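Local coordinates for protein type II restriction enzyme MspI (Moraxella sp., PDB 1SA3) that recognises the double-stranded DNA sequence 5'-CCGG-3' and cuts it after the first cytosine, leaving terminal 5'-phosphates, at residues T101-F104 against S110-L113. Numbering follows the deposited sequence.
Sequences TIRF and SSRL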
loop_
_atom_site.group_PDB
_atom_site.type_symbol
_atom_site.label_atom_id
_atom_site.label_comp_id
_atom_site.label_asym_id
_atom_site.label_seq_id
_atom_site.Cartn_x
_atom_site.Cartn_y
_atom_site.Cartn_z
ATOM N N THR E 101 4.311 9.941 -7.115
ATOM C CA THR E 101 5.666 9.554 -7.469
ATOM C C THR E 101 6.701 10.558 -6.984
ATOM O O THR E 101 6.398 11.738 -6.762
ATOM C CB THR E 101 5.839 9.410 -8.998
ATOM O OG1 THR E 101 5.637 10.680 -9.632
ATOM C CG2 THR E 101 4.839 8.422 -9.559
ATOM N N ILE E 102 7.922 10.064 -6.803
ATOM C CA ILE E 102 9.068 10.889 -6.415
ATOM C C ILE E 102 10.141 10.497 -7.428
ATOM O O ILE E 102 10.318 9.304 -7.712
ATOM C CB ILE E 102 9.620 10.534 -5.019
ATOM C CG1 ILE E 102 8.565 10.797 -3.946
ATOM C CG2 ILE E 102 10.901 11.353 -4.732
ATOM C CD1 ILE E 102 9.006 10.349 -2.566
ATOM N N ARG E 103 10.815 11.483 -8.008
ATOM C CA ARG E 103 11.898 11.197 -8.942
ATOM C C ARG E 103 13.198 11.731 -8.352
ATOM O O ARG E 103 13.282 12.903 -7.976
ATOM C CB ARG E 103 11.652 11.848 -10.307
ATOM C CG ARG E 103 12.840 11.683 -11.261
ATOM C CD ARG E 103 12.572 12.304 -12.627
ATOM N NE ARG E 103 11.504 11.613 -13.342
ATOM C CZ ARG E 103 11.610 10.402 -13.885
ATOM N NH1 ARG E 103 12.745 9.720 -13.809
ATOM N NH2 ARG E 103 10.566 9.867 -14.501
ATOM N N PHE E 104 14.205 10.867 -8.247
ATOM C CA PHE E 104 15.499 11.281 -7.717
ATOM C C PHE E 104 16.488 11.356 -8.861
ATOM O O PHE E 104 16.535 10.454 -9.699
ATOM C CB PHE E 104 16.045 10.280 -6.701
ATOM C CG PHE E 104 15.189 10.107 -5.489
ATOM C CD1 PHE E 104 14.251 9.081 -5.423
ATOM C CD2 PHE E 104 15.343 10.945 -4.392
ATOM C CE1 PHE E 104 13.481 8.891 -4.274
ATOM C CE2 PHE E 104 14.579 10.760 -3.250
ATOM C CZ PHE E 104 13.649 9.730 -3.192
ATOM N N SER E 110 21.646 10.366 -14.202
ATOM C CA SER E 110 20.669 9.289 -14.286
ATOM C C SER E 110 19.648 9.595 -13.205
ATOM O O SER E 110 19.878 10.452 -12.353
ATOM C CB SER E 110 21.310 7.919 -14.034
ATOM O OG SER E 110 21.799 7.801 -12.709
ATOM N N SER E 111 18.518 8.906 -13.237
ATOM C CA SER E 111 17.487 9.145 -12.236
ATOM C C SER E 111 16.676 7.888 -11.970
ATOM O O SER E 111 16.772 6.902 -12.706
ATOM C CB SER E 111 16.560 10.273 -12.696
ATOM O OG SER E 111 15.874 9.914 -13.882
ATOM N N ARG E 112 15.886 7.927 -10.903
ATOM C CA ARG E 112 15.040 6.803 -10.520
ATOM C C ARG E 112 13.651 7.331 -10.208
ATOM O O ARG E 112 13.499 8.273 -9.428
ATOM C CB ARG E 112 15.626 6.101 -9.287
ATOM C CG ARG E 112 14.658 5.180 -8.514
ATOM C CD ARG E 112 14.116 4.049 -9.356
ATOM N NE ARG E 112 13.063 3.286 -8.686
ATOM C CZ ARG E 112 13.253 2.510 -7.621
ATOM N NH1 ARG E 112 14.457 2.382 -7.082
ATOM N NH2 ARG E 112 12.230 1.855 -7.094
ATOM N N LEU E 113 12.642 6.757 -10.847
ATOM C CA LEU E 113 11.271 7.158 -10.576
ATOM C C LEU E 113 10.772 6.182 -9.519
ATOM O O LEU E 113 11.021 4.975 -9.616
ATOM C CB LEU E 113 10.410 7.047 -11.829
ATOM C CG LEU E 113 8.934 7.419 -11.645
ATOM C CD1 LEU E 113 8.813 8.913 -11.346
ATOM C CD2 LEU E 113 8.161 7.049 -12.898
#
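The guanidinium of R103 lies against L113, whose CD1 sits over one of its faces, 3.7 Å from R103 NH2, while S111 OG meets its edge. R103 NH1 gives S111 OG a weak hydrogen bond of 3.1 Å, bent to 129° at the hydrogen; serine's short hydroxyl suits that edge. Arginine fits because its long chain, bent at chi3 (-66°), turns the flat head across to the neighbouring strand. Leucine's branched end covers the guanidinium and still touches T101, L113 CD1 to T101 CB at 3.8 Å. On the other face of the sheet, the F104 ring has I102 CG2 over one face, and L66 of helix 57-69 packs against both buried residues. The strands form an antiparallel hairpin in the central mixed sheet: F104 and R112 are a hydrogen-bonded pair, F104 N to R112 O and R112 N to F104 O, each 2.9 Å, and R103 with L113 is the adjacent non-hydrogen-bonded pair. R112 NE donates to L113 O at 2.8 Å, from above the carbonyl plane, and R112 NH2 forms a salt bridge with D202. Backbone bonds thus fix the register, I102 and F104 pack under the helix with R112 beside F104, and exposed R103 combines apolar packing with a weak polar link to S111.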